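PDB 3EO6: protein of unknown function (DUF1255) from Acidithiobacillus ferrooxidans ATCC 23270, which is of unknown function but, as a cupin-clan member of the pyrimidine/purine nucleoside phosphorylase family, may cleave nucleosides with phosphate. Local coordinates for residues T41-G46 against Y92-M97; E53-I58 against S83-A88; Y67-A72 against A88-R93. All blocks are in the same frame, centred on the assembly; numbering follows the deposited sequence. Where two conformers were deposited one is given.

How the contacts relate
From the N terminus the chain first lays down 41-46, then 53-58 and 67-72, before the partners follow in one continuous run, 83-97. Contact 1 closes the longest loop, 45 residues, and brings the end of strand 37-43 to strand 92-96 where the chain passes from one sheet to the other. Contact 2 is nested inside that loop and sets strand 83-86 beside strand 56-61 in the six-stranded sheet. Contact 3 crosses contact 2 along the chain, shares Ala-88 with it and joins strands 64-68 and 92-96 of the four-stranded sheet. Tyr-92 packs on Ile-86, so the two sheets also meet through these contacts.

Contact 1 (T41-G46 against Y92-M97); sequences TLLHPG and YRLEVM
The flat groups that meet here are peptide units of Gly-46 and Val-96: N of Gly-46 reaches O of Val-96 in its carbonyl plane, on a lone pair, at 3.2 Å, while Pro-45 lies over one face of that C=O, its CA 3.3 Å from O of Val-96 in a CA-H...O contact. The return bond, from N of Val-96 to O of Gly-46, is shorter at 2.8 Å, and the two make an antiparallel hydrogen-bonded pair. This is a corner between two β-sheets, consistent with the cupin (jelly-roll-like) fold of the family: strand 37-43 of the six-stranded sheet ends, Pro-45 turns the chain, and strand 46-50 starts in the four-stranded sheet beside strand 92-96. The touching parts accordingly run 79° apart. Gly-46 adopts a phi of 154°, a value that residues with a CB seldom take.

Behind the backbone pair lies an apolar cluster suited to the space between the sheets. Leu-43 holds CG opposite its own N (chi1 -174°), which carries CD2 to CG2 of Val-96, 3.6 Å away, and to CD1 of Leu-94 at 3.9 Å. Beyond it, Leu-94 leans on Leu-50 and Tyr-67, and Leu-43 on Tyr-102. The β-branch of Val-96 lets one residue cover two neighbours, CG2 serving the leucine and CG1 the backbone of the corner. His-44 faces away from strand 92-96 and gives its NE2 to O of Gly-23 of the second subunit, so the corner also belongs to the dimer interface. CG1 of Val-96 ends 3.5 Å from the backbone O of Leu-43.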
ATOM      1  N   THR A  41      -4.677   3.818  -2.519  1.00  6.98           N
ATOM      2  CA  THR A  41      -3.674   4.809  -2.256  1.00  6.69           C
ATOM      3  C   THR A  41      -3.480   5.007  -0.762  1.00  6.23           C
ATOM      4  O   THR A  41      -4.457   5.032  -0.020  1.00  7.05           O
ATOM      5  CB  THR A  41      -4.102   6.153  -2.898  1.00  8.09           C
ATOM      6  OG1 THR A  41      -4.447   5.913  -4.264  1.00  9.47           O
ATOM      7  CG2 THR A  41      -3.015   7.178  -2.795  1.00  8.67           C
ATOM      8  N   LEU A  42      -2.216   5.192  -0.357  1.00  6.52           N
ATOM      9  CA  LEU A  42      -1.834   5.639   0.962  1.00  5.83           C
ATOM     10  C   LEU A  42      -1.118   6.982   0.784  1.00  6.04           C
ATOM     11  O   LEU A  42      -0.134   7.077   0.054  1.00  6.80           O
ATOM     12  CB  LEU A  42      -0.910   4.625   1.611  1.00  7.11           C
ATOM     13  CG  LEU A  42      -0.390   5.034   2.962  1.00  7.57           C
ATOM     14  CD1 LEU A  42      -1.496   5.255   4.000  1.00  9.14           C
ATOM     15  CD2 LEU A  42       0.590   3.958   3.448  1.00  9.68           C
ATOM     16  N   LEU A  43      -1.621   8.004   1.463  1.00  6.68           N
ATOM     17  CA  LEU A  43      -1.048   9.343   1.440  1.00  6.86           C
ATOM     18  C   LEU A  43      -0.643   9.699   2.835  1.00  7.17           C
ATOM     19  O   LEU A  43      -1.472   9.718   3.750  1.00  8.62           O
ATOM     20  CB  LEU A  43      -2.062  10.332   0.822  1.00  7.71           C
ATOM     21  CG  LEU A  43      -1.591  11.754   0.592  1.00  7.35           C
ATOM     22  CD1 LEU A  43      -0.413  11.776  -0.385  1.00  7.74           C
ATOM     23  CD2 LEU A  43      -2.743  12.566   0.017  1.00  8.00           C
ATOM     24  N   HIS A  44       0.666   9.913   3.022  0.53  7.73           N
ATOM     25  CA  HIS A  44       1.257  10.158   4.314  0.53  8.72           C
ATOM     26  C   HIS A  44       0.907  11.627   4.750  0.53  9.07           C
ATOM     27  O   HIS A  44       0.608  12.467   3.899  0.53  7.74           O
ATOM     28  CB  HIS A  44       2.762   9.974   4.120  0.53  9.89           C
ATOM     29  CG  HIS A  44       3.277   8.563   3.871  0.53  9.60           C
ATOM     30  ND1 HIS A  44       2.762   7.592   3.019  0.53 12.96           N
ATOM     31  CD2 HIS A  44       4.466   8.082   4.295  0.53 11.74           C
ATOM     32  CE1 HIS A  44       3.559   6.523   3.062  0.53 10.55           C
ATOM     33  NE2 HIS A  44       4.610   6.824   3.794  0.53 15.92           N
ATOM     34  N   PRO A  45       0.906  11.945   6.069  1.00  9.36           N
ATOM     35  CA  PRO A  45       0.611  13.316   6.542  1.00  9.98           C
ATOM     36  C   PRO A  45       1.414  14.388   5.788  1.00  9.18           C
ATOM     37  O   PRO A  45       2.596  14.216   5.509  1.00  9.47           O
ATOM     38  CB  PRO A  45       0.937  13.246   8.030  1.00 11.31           C
ATOM     39  CG  PRO A  45       0.611  11.821   8.381  1.00 12.38           C
ATOM     40  CD  PRO A  45       1.163  11.051   7.206  1.00 12.63           C
ATOM     41  N   GLY A  46       0.736  15.479   5.496  1.00  8.46           N
ATOM     42  CA  GLY A  46       1.278  16.588   4.713  1.00  8.01           C
ATOM     43  C   GLY A  46       0.169  17.325   4.049  1.00  7.20           C
ATOM     44  O   GLY A  46      -1.009  17.101   4.357  1.00  7.82           O
ATOM     45  N   TYR A  92      -6.895  20.809  -6.495  1.00  6.97           N
ATOM     46  CA  TYR A  92      -7.406  20.629  -5.174  1.00  7.10           C
ATOM     47  C   TYR A  92      -6.263  20.313  -4.222  1.00  6.70           C
ATOM     48  O   TYR A  92      -5.187  19.903  -4.651  1.00  8.84           O
ATOM     49  CB  TYR A  92      -8.483  19.548  -5.125  1.00  7.27           C
ATOM     50  CG  TYR A  92      -8.072  18.145  -5.525  1.00  6.83           C
ATOM     51  CD1 TYR A  92      -8.070  17.750  -6.850  1.00  7.65           C
ATOM     52  CD2 TYR A  92      -7.745  17.200  -4.574  1.00  7.30           C
ATOM     53  CE1 TYR A  92      -7.775  16.451  -7.211  1.00  7.37           C
ATOM     54  CE2 TYR A  92      -7.457  15.890  -4.917  1.00  7.90           C
ATOM     55  CZ  TYR A  92      -7.468  15.496  -6.238  1.00  7.77           C
ATOM     56  OH  TYR A  92      -7.230  14.195  -6.584  1.00  8.52           O
ATOM     57  N   ARG A  93      -6.484  20.526  -2.946  1.00  5.96           N
ATOM     58  CA  ARG A  93      -5.537  20.119  -1.914  1.00  5.93           C
ATOM     59  C   ARG A  93      -6.136  19.075  -1.026  1.00  6.41           C
ATOM     60  O   ARG A  93      -7.319  19.112  -0.680  1.00  7.47           O
ATOM     61  CB  ARG A  93      -5.083  21.309  -1.089  1.00  6.41           C
ATOM     62  CG  ARG A  93      -4.090  22.210  -1.812  1.00  6.55           C
ATOM     63  CD  ARG A  93      -3.959  23.533  -1.119  1.00  6.84           C
ATOM     64  NE  ARG A  93      -2.829  24.338  -1.534  1.00  6.71           N
ATOM     65  CZ  ARG A  93      -2.801  25.071  -2.605  1.00  7.06           C
ATOM     66  NH1 ARG A  93      -3.844  25.195  -3.400  1.00  8.75           N
ATOM     67  NH2 ARG A  93      -1.657  25.720  -2.864  1.00  8.53           N
ATOM     68  N   LEU A  94      -5.292  18.147  -0.599  1.00  6.19           N
ATOM     69  CA  LEU A  94      -5.571  17.266   0.521  1.00  6.07           C
ATOM     70  C   LEU A  94      -4.548  17.598   1.607  1.00  5.90           C
ATOM     71  O   LEU A  94      -3.348  17.477   1.419  1.00  6.71           O
ATOM     72  CB  LEU A  94      -5.451  15.781   0.152  1.00  6.29           C
ATOM     73  CG  LEU A  94      -6.490  15.265  -0.829  1.00  7.46           C
ATOM     74  CD1 LEU A  94      -6.191  13.835  -1.226  1.00  8.49           C
ATOM     75  CD2 LEU A  94      -7.900  15.352  -0.228  1.00 10.03           C
ATOM     76  N   GLU A  95      -5.079  17.993   2.778  1.00  6.67           N
ATOM     77  CA  GLU A  95      -4.267  18.125   3.986  1.00  6.79           C
ATOM     78  C   GLU A  95      -4.547  16.891   4.822  1.00  6.67           C
ATOM     79  O   GLU A  95      -5.625  16.711   5.327  1.00  7.52           O
ATOM     80  CB  GLU A  95      -4.569  19.379   4.767  1.00  7.19           C
ATOM     81  CG  GLU A  95      -3.830  19.394   6.107  1.00  8.15           C
ATOM     82  CD  GLU A  95      -3.880  20.694   6.852  1.00  8.56           C
ATOM     83  OE1 GLU A  95      -4.907  21.393   6.751  1.00  8.77           O
ATOM     84  OE2 GLU A  95      -2.900  21.003   7.561  1.00  9.34           O
ATOM     85  N   VAL A  96      -3.540  16.036   4.899  1.00  7.66           N
ATOM     86  CA  VAL A  96      -3.657  14.776   5.568  1.00  7.50           C
ATOM     87  C   VAL A  96      -3.183  14.915   6.964  1.00  8.55           C
ATOM     88  O   VAL A  96      -1.993  15.251   7.194  1.00  9.36           O
ATOM     89  CB  VAL A  96      -2.840  13.684   4.836  1.00  7.27           C
ATOM     90  CG1 VAL A  96      -2.880  12.365   5.580  1.00  8.23           C
ATOM     91  CG2 VAL A  96      -3.406  13.496   3.428  1.00  8.60           C
HETATM   92  N   MSE A  97      -4.186  14.817   7.847  0.52  8.12           N
HETATM   93  CA  MSE A  97      -3.993  14.895   9.291  0.52  7.45           C
HETATM   94  C   MSE A  97      -3.575  13.557   9.875  0.52  7.98           C
HETATM   95  O   MSE A  97      -2.730  13.508  10.800  0.52 10.00           O
HETATM   96  CB  MSE A  97      -5.222  15.441   9.982  0.52  8.46           C
HETATM   97  CG  MSE A  97      -5.698  16.760   9.426  0.52  9.03           C
HETATM   98 SE   MSE A  97      -4.415  18.247   9.498  0.42  9.05          SE
HETATM   99  CE  MSE A  97      -4.391  18.447  11.406  0.52 15.28           C
TER

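Contact 2 (E53-I58 against S83-A88); sequences EVAETI and SMVIPA
Ser-83 opens the second segment by laying its CA against O of Ile-58, 3.0 Å away in a CA-H...O contact. Next, Met-84, present as selenomethionine, pairs with Ile-58 through both backbone bonds, its O accepting from N of Ile-58 at 2.9 Å. Its side chain leaves with CG between its own N and carbonyl carbon (chi1 67°) and runs beside that of Ile-58, CG standing 3.7 Å from CG2 of the isoleucine. Val-85 turns to the other face in a non-hydrogen-bonded pair with Thr-57; its CG1 meets CB of Ala-55 at 3.9 Å, and CG2 lies near the threonine hydroxyl. The β-branched pair suits the extended backbone of a sheet.

Ile-86 returns to the face of Met-84. Its N donates to O of Glu-56 over 2.8 Å, nearly straight at 172°, while CD1 packs on CG2 of Ile-58 at 3.8 Å. Its own CG2 lies 3.5 Å from CE1 of Tyr-92. An alanine here would remove CG1, CG2 and CD1, and is likely to open a gap beside Ile-58 and the ring of Tyr-92. A water bonded to O of Ile-86 and O of Val-54, with other acceptors also near it, continues the join past the last backbone pair. After Pro-87, Ala-88 sets its CB 3.3 Å from O of Glu-53.

Strand 83-86 is the outermost strand of the six-stranded sheet within this chain, and strand 56-61 separates it from strand 99-105; Met-84 and Ile-86 reach across to Tyr-67 of strand 64-68 in the facing sheet.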
ATOM      1  N   GLU A  53      -7.036  14.966 -15.048  0.55  6.10           N
ATOM      2  CA  GLU A  53      -7.684  15.234 -16.319  0.55  5.76           C
ATOM      3  C   GLU A  53      -9.158  14.781 -16.341  0.55  5.93           C
ATOM      4  O   GLU A  53      -9.935  15.309 -17.172  0.55  5.28           O
ATOM      5  CB  GLU A  53      -6.912  14.589 -17.475  0.55  5.21           C
ATOM      6  CG  GLU A  53      -5.520  15.193 -17.679  0.55  6.54           C
ATOM      7  CD  GLU A  53      -4.781  14.543 -18.804  0.55  6.52           C
ATOM      8  OE1 GLU A  53      -5.364  14.403 -19.893  0.55 10.68           O
ATOM      9  OE2 GLU A  53      -3.592  14.122 -18.590  0.55  9.34           O
ATOM     10  N   VAL A  54      -9.529  13.830 -15.479  1.00  6.14           N
ATOM     11  CA  VAL A  54     -10.849  13.207 -15.483  1.00  6.52           C
ATOM     12  C   VAL A  54     -11.392  13.237 -14.066  1.00  6.28           C
ATOM     13  O   VAL A  54     -10.644  13.169 -13.073  1.00  9.11           O
ATOM     14  CB  VAL A  54     -10.789  11.773 -16.013  1.00  7.89           C
ATOM     15  CG1 VAL A  54     -10.358  11.780 -17.473  1.00 10.43           C
ATOM     16  CG2 VAL A  54      -9.835  10.924 -15.127  1.00 11.09           C
ATOM     17  N   ALA A  55     -12.702  13.295 -13.943  1.00  6.10           N
ATOM     18  CA  ALA A  55     -13.356  13.203 -12.654  1.00  7.05           C
ATOM     19  C   ALA A  55     -13.036  11.830 -12.068  1.00  7.15           C
ATOM     20  O   ALA A  55     -13.021  10.813 -12.785  1.00  8.24           O
ATOM     21  CB  ALA A  55     -14.835  13.363 -12.795  1.00  9.59           C
ATOM     22  N   GLU A  56     -12.792  11.791 -10.776  1.00  7.42           N
ATOM     23  CA  GLU A  56     -12.524  10.547 -10.064  1.00  7.57           C
ATOM     24  C   GLU A  56     -13.354  10.498  -8.808  1.00  7.35           C
ATOM     25  O   GLU A  56     -13.535  11.517  -8.130  1.00  9.10           O
ATOM     26  CB  GLU A  56     -11.037  10.426  -9.710  1.00  8.17           C
ATOM     27  CG  GLU A  56     -10.190  10.300 -10.959  1.00  8.85           C
ATOM     28  CD  GLU A  56      -8.698  10.318 -10.717  1.00 10.24           C
ATOM     29  OE1 GLU A  56      -8.202  10.993  -9.807  1.00 11.29           O
ATOM     30  OE2 GLU A  56      -8.006   9.663 -11.521  1.00 15.92           O
ATOM     31  N   THR A  57     -13.833   9.316  -8.495  1.00  6.89           N
ATOM     32  CA  THR A  57     -14.510   9.085  -7.253  1.00  6.81           C
ATOM     33  C   THR A  57     -13.482   8.700  -6.194  1.00  6.31           C
ATOM     34  O   THR A  57     -12.753   7.706  -6.377  1.00  7.12           O
ATOM     35  CB  THR A  57     -15.566   8.001  -7.379  1.00  8.10           C
ATOM     36  OG1 THR A  57     -16.561   8.481  -8.266  1.00  9.83           O
ATOM     37  CG2 THR A  57     -16.196   7.636  -6.057  1.00  8.85           C
ATOM     38  N   ILE A  58     -13.447   9.449  -5.104  1.00  6.01           N
ATOM     39  CA  ILE A  58     -12.636   9.095  -3.949  1.00  6.52           C
ATOM     40  C   ILE A  58     -13.548   8.409  -2.935  1.00  6.64           C
ATOM     41  O   ILE A  58     -14.650   8.880  -2.670  1.00  7.74           O
ATOM     42  CB  ILE A  58     -11.919  10.301  -3.337  1.00  7.04           C
ATOM     43  CG1 ILE A  58     -10.902   9.857  -2.290  1.00  7.70           C
ATOM     44  CG2 ILE A  58     -12.837  11.389  -2.793  1.00  8.58           C
ATOM     45  CD1 ILE A  58      -9.939  10.923  -1.822  1.00  9.49           C
ATOM     46  N   SER A  83     -17.361   9.268   0.542  0.62  5.56           N
ATOM     47  CA  SER A  83     -17.123   9.247  -0.926  0.62  5.94           C
ATOM     48  C   SER A  83     -17.636  10.514  -1.629  0.62  6.44           C
ATOM     49  O   SER A  83     -18.742  11.004  -1.302  0.62  5.98           O
ATOM     50  CB  SER A  83     -17.826   8.106  -1.599  0.62  7.17           C
ATOM     51  OG  SER A  83     -17.306   6.936  -1.092  0.62  7.80           O
HETATM   52  N   MSE A  84     -16.900  11.013  -2.616  1.00  6.13           N
HETATM   53  CA  MSE A  84     -17.364  12.101  -3.444  1.00  5.94           C
HETATM   54  C   MSE A  84     -16.708  11.993  -4.800  1.00  6.36           C
HETATM   55  O   MSE A  84     -15.645  11.389  -4.961  1.00  6.49           O
HETATM   56  CB  MSE A  84     -17.038  13.479  -2.829  1.00  6.97           C
HETATM   57  CG  MSE A  84     -15.591  13.803  -2.765  1.00  8.41           C
HETATM   58 SE   MSE A  84     -15.148  15.514  -1.979  0.81  9.84          SE
HETATM   59  CE  MSE A  84     -15.681  16.595  -3.433  1.00 13.02           C
ATOM     60  N   VAL A  85     -17.294  12.664  -5.796  1.00  6.17           N
ATOM     61  CA  VAL A  85     -16.636  12.919  -7.068  1.00  6.15           C
ATOM     62  C   VAL A  85     -15.742  14.130  -6.922  1.00  6.46           C
ATOM     63  O   VAL A  85     -16.192  15.203  -6.516  1.00  8.59           O
ATOM     64  CB  VAL A  85     -17.638  13.154  -8.191  1.00  7.56           C
ATOM     65  CG1 VAL A  85     -16.873  13.461  -9.483  1.00  9.51           C
ATOM     66  CG2 VAL A  85     -18.529  11.910  -8.399  1.00  8.25           C
ATOM     67  N   ILE A  86     -14.472  13.976  -7.290  1.00  6.12           N
ATOM     68  CA  ILE A  86     -13.537  15.083  -7.380  1.00  7.05           C
ATOM     69  C   ILE A  86     -13.536  15.529  -8.842  1.00  6.40           C
ATOM     70  O   ILE A  86     -13.117  14.763  -9.716  1.00  6.84           O
ATOM     71  CB  ILE A  86     -12.111  14.687  -6.933  1.00  7.09           C
ATOM     72  CG1 ILE A  86     -12.140  14.207  -5.493  1.00  8.34           C
ATOM     73  CG2 ILE A  86     -11.198  15.888  -7.136  1.00  7.86           C
ATOM     74  CD1 ILE A  86     -10.787  13.729  -4.966  1.00 10.10           C
ATOM     75  N   PRO A  87     -13.955  16.754  -9.143  0.72  6.87           N
ATOM     76  CA  PRO A  87     -13.959  17.200 -10.536  0.72  7.25           C
ATOM     77  C   PRO A  87     -12.558  17.252 -11.175  0.72  6.01           C
ATOM     78  O   PRO A  87     -11.566  17.515 -10.481  0.72  6.09           O
ATOM     79  CB  PRO A  87     -14.604  18.605 -10.470  0.72  7.17           C
ATOM     80  CG  PRO A  87     -15.501  18.483  -9.210  0.72  8.51           C
ATOM     81  CD  PRO A  87     -14.643  17.725  -8.263  0.72  7.12           C
ATOM     82  N   ALA A  88     -12.550  17.023 -12.460  1.00  7.05           N
ATOM     83  CA  ALA A  88     -11.354  17.203 -13.256  1.00  7.26           C
ATOM     84  C   ALA A  88     -10.974  18.669 -13.402  1.00  7.15           C
ATOM     85  O   ALA A  88     -11.811  19.580 -13.255  1.00  7.97           O
ATOM     86  CB  ALA A  88     -11.597  16.687 -14.667  1.00  8.06           C
TER
HETATM   87  O   HOH W   1     -10.485  14.486 -10.504  1.00 10.68           O

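Contact 3 (Y67-A72 against A88-R93); sequences YHAEGA and ANQSYR
Gln-90 spans the tight side, bonding with both ends of its amide. NE2 reaches OH of Tyr-67 at 3.2 Å, the longer and more bent bond, meeting the ring at its edge with the amide plane turned 71° from it, and also serves O of Pro-87. OE1 accepts from N of Glu-70 at 2.9 Å. The bend at chi2 (90°) folds the amide back to do this, a task suited to a residue with both donor and acceptor. CE1 of Tyr-67 packs against CB of Tyr-92 at 3.6 Å, and His-68 exchanges two backbone hydrogen bonds with Arg-93.

The other side is wetter. Extended Glu-70 sends OE1 to N of Ser-91 at 2.8 Å, almost straight, using the anti lone pair, while two waters bond weakly to the carboxylate, one at each oxygen. Another water joins O of His-68, O of Ser-91 and NH1 of Arg-93.

Gly-71 takes the positive phi of a type II turn from Ala-69 to Ala-72, whose O accepts from NE2 of His-68. This is the end of antiparallel strands 64-68 and 92-96 in the smaller sheet, consistent with the family's cupin fold.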
ATOM      1  N   TYR A  67     -10.173  18.262   2.346  1.00  6.53           N
ATOM      2  CA  TYR A  67     -10.210  18.525   0.919  1.00  7.05           C
ATOM      3  C   TYR A  67     -10.533  19.976   0.657  1.00  6.59           C
ATOM      4  O   TYR A  67     -11.474  20.520   1.232  1.00  8.05           O
ATOM      5  CB  TYR A  67     -11.301  17.627   0.277  1.00  7.04           C
ATOM      6  CG  TYR A  67     -11.609  17.936  -1.154  1.00  6.92           C
ATOM      7  CD1 TYR A  67     -10.846  17.436  -2.209  1.00  7.41           C
ATOM      8  CD2 TYR A  67     -12.717  18.715  -1.513  1.00  7.65           C
ATOM      9  CE1 TYR A  67     -11.165  17.730  -3.515  1.00  7.88           C
ATOM     10  CE2 TYR A  67     -13.027  19.018  -2.818  1.00  7.36           C
ATOM     11  CZ  TYR A  67     -12.248  18.510  -3.843  1.00  7.80           C
ATOM     12  OH  TYR A  67     -12.513  18.759  -5.163  1.00  8.76           O
ATOM     13  N   HIS A  68      -9.772  20.593  -0.231  1.00  6.43           N
ATOM     14  CA  HIS A  68      -9.993  21.981  -0.607  1.00  6.28           C
ATOM     15  C   HIS A  68      -9.992  22.101  -2.104  1.00  6.47           C
ATOM     16  O   HIS A  68      -8.937  22.001  -2.738  1.00  7.45           O
ATOM     17  CB  HIS A  68      -8.895  22.857   0.024  1.00  7.03           C
ATOM     18  CG  HIS A  68      -9.048  24.295  -0.309  1.00  6.87           C
ATOM     19  ND1 HIS A  68      -8.023  25.045  -0.787  1.00  9.01           N
ATOM     20  CD2 HIS A  68     -10.134  25.108  -0.205  1.00  7.94           C
ATOM     21  CE1 HIS A  68      -8.499  26.266  -1.003  1.00  9.18           C
ATOM     22  NE2 HIS A  68      -9.767  26.343  -0.662  1.00  8.46           N
ATOM     23  N   ALA A  69     -11.149  22.307  -2.703  1.00  7.44           N
ATOM     24  CA  ALA A  69     -11.261  22.462  -4.155  1.00  8.11           C
ATOM     25  C   ALA A  69     -10.625  23.725  -4.590  1.00  8.07           C
ATOM     26  O   ALA A  69     -10.516  24.688  -3.815  1.00  8.41           O
ATOM     27  CB  ALA A  69     -12.708  22.468  -4.567  1.00  9.44           C
ATOM     28  N   GLU A  70     -10.184  23.807  -5.849  0.50  8.74           N
ATOM     29  CA  GLU A  70      -9.469  24.988  -6.334  0.50  8.60           C
ATOM     30  C   GLU A  70     -10.331  26.256  -6.159  0.50  8.75           C
ATOM     31  O   GLU A  70     -11.406  26.372  -6.710  0.50  9.57           O
ATOM     32  CB  GLU A  70      -9.058  24.844  -7.788  0.50  9.03           C
ATOM     33  CG  GLU A  70      -8.155  25.936  -8.288  0.50  8.47           C
ATOM     34  CD  GLU A  70      -7.980  25.903  -9.789  0.50 13.06           C
ATOM     35  OE1 GLU A  70      -7.451  24.881 -10.283  0.50  9.25           O
ATOM     36  OE2 GLU A  70      -8.357  26.888 -10.480  0.50 18.67           O
ATOM     37  N   GLY A  71      -9.796  27.203  -5.408  1.00  8.55           N
ATOM     38  CA  GLY A  71     -10.450  28.501  -5.145  1.00 10.63           C
ATOM     39  C   GLY A  71     -11.562  28.480  -4.106  1.00 10.50           C
ATOM     40  O   GLY A  71     -12.208  29.525  -3.877  1.00 12.19           O
ATOM     41  N   ALA A  72     -11.845  27.375  -3.453  1.00  9.53           N
ATOM     42  CA  ALA A  72     -12.999  27.290  -2.593  1.00  9.24           C
ATOM     43  C   ALA A  72     -12.823  28.152  -1.339  1.00  8.82           C
ATOM     44  O   ALA A  72     -11.709  28.416  -0.861  1.00  8.70           O
ATOM     45  CB  ALA A  72     -13.256  25.863  -2.228  1.00  9.96           C
ATOM     46  N   ALA A  88     -12.550  17.023 -12.460  1.00  7.05           N
ATOM     47  CA  ALA A  88     -11.354  17.203 -13.256  1.00  7.26           C
ATOM     48  C   ALA A  88     -10.974  18.669 -13.402  1.00  7.15           C
ATOM     49  O   ALA A  88     -11.811  19.580 -13.255  1.00  7.97           O
ATOM     50  CB  ALA A  88     -11.597  16.687 -14.667  1.00  8.06           C
ATOM     51  N   ASN A  89      -9.738  18.882 -13.756  1.00  6.84           N
ATOM     52  CA  ASN A  89      -9.271  20.111 -14.261  1.00  6.91           C
ATOM     53  C   ASN A  89      -9.262  21.248 -13.211  1.00  7.53           C
ATOM     54  O   ASN A  89      -9.385  22.415 -13.568  1.00  9.81           O
ATOM     55  CB  ASN A  89     -10.004  20.523 -15.521  1.00  6.50           C
ATOM     56  CG  ASN A  89      -9.954  19.478 -16.587  1.00  6.11           C
ATOM     57  OD1 ASN A  89      -8.913  18.844 -16.822  1.00  7.35           O
ATOM     58  ND2 ASN A  89     -11.056  19.276 -17.262  1.00  6.12           N
ATOM     59  N   GLN A  90      -9.038  20.868 -11.972  1.00  8.10           N
ATOM     60  CA  GLN A  90      -8.958  21.849 -10.906  1.00  8.23           C
ATOM     61  C   GLN A  90      -7.940  21.351  -9.869  1.00  7.55           C
ATOM     62  O   GLN A  90      -7.870  20.144  -9.571  1.00  8.40           O
ATOM     63  CB  GLN A  90     -10.337  22.126 -10.299  1.00  8.72           C
ATOM     64  CG  GLN A  90     -11.110  20.944  -9.792  1.00  8.19           C
ATOM     65  CD  GLN A  90     -10.885  20.576  -8.344  1.00  8.02           C
ATOM     66  OE1 GLN A  90     -10.513  21.429  -7.493  1.00  8.98           O
ATOM     67  NE2 GLN A  90     -11.176  19.340  -8.014  1.00  7.93           N
ATOM     68  N   SER A  91      -7.122  22.264  -9.385  1.00  8.05           N
ATOM     69  CA  SER A  91      -6.045  21.982  -8.463  1.00  8.34           C
ATOM     70  C   SER A  91      -6.561  21.985  -7.028  1.00  7.79           C
ATOM     71  O   SER A  91      -6.671  23.036  -6.401  1.00  9.79           O
ATOM     72  CB  SER A  91      -4.919  22.967  -8.660  1.00 10.14           C
ATOM     73  OG  SER A  91      -4.296  22.744  -9.888  1.00 13.12           O
ATOM     74  N   TYR A  92      -6.895  20.809  -6.495  1.00  6.97           N
ATOM     75  CA  TYR A  92      -7.406  20.629  -5.174  1.00  7.10           C
ATOM     76  C   TYR A  92      -6.263  20.313  -4.222  1.00  6.70           C
ATOM     77  O   TYR A  92      -5.187  19.903  -4.651  1.00  8.84           O
ATOM     78  CB  TYR A  92      -8.483  19.548  -5.125  1.00  7.27           C
ATOM     79  CG  TYR A  92      -8.072  18.145  -5.525  1.00  6.83           C
ATOM     80  CD1 TYR A  92      -8.070  17.750  -6.850  1.00  7.65           C
ATOM     81  CD2 TYR A  92      -7.745  17.200  -4.574  1.00  7.30           C
ATOM     82  CE1 TYR A  92      -7.775  16.451  -7.211  1.00  7.37           C
ATOM     83  CE2 TYR A  92      -7.457  15.890  -4.917  1.00  7.90           C
ATOM     84  CZ  TYR A  92      -7.468  15.496  -6.238  1.00  7.77           C
ATOM     85  OH  TYR A  92      -7.230  14.195  -6.584  1.00  8.52           O
ATOM     86  N   ARG A  93      -6.484  20.526  -2.946  1.00  5.96           N
ATOM     87  CA  ARG A  93      -5.537  20.119  -1.914  1.00  5.93           C
ATOM     88  C   ARG A  93      -6.136  19.075  -1.026  1.00  6.41           C
ATOM     89  O   ARG A  93      -7.319  19.112  -0.680  1.00  7.47           O
ATOM     90  CB  ARG A  93      -5.083  21.309  -1.089  1.00  6.41           C
ATOM     91  CG  ARG A  93      -4.090  22.210  -1.812  1.00  6.55           C
ATOM     92  CD  ARG A  93      -3.959  23.533  -1.119  1.00  6.84           C
ATOM     93  NE  ARG A  93      -2.829  24.338  -1.534  1.00  6.71           N
ATOM     94  CZ  ARG A  93      -2.801  25.071  -2.605  1.00  7.06           C
ATOM     95  NH1 ARG A  93      -3.844  25.195  -3.400  1.00  8.75           N
ATOM     96  NH2 ARG A  93      -1.657  25.720  -2.864  1.00  8.53           N
TER
HETATM   97  O   HOH W   2      -6.660  24.039  -3.553  1.00 11.81           O
HETATM   98  O   HOH W   3      -4.432  25.839 -10.779  0.51 23.24           O
HETATM   99  O   HOH W   4      -9.749  25.069 -12.560  1.00 28.27           O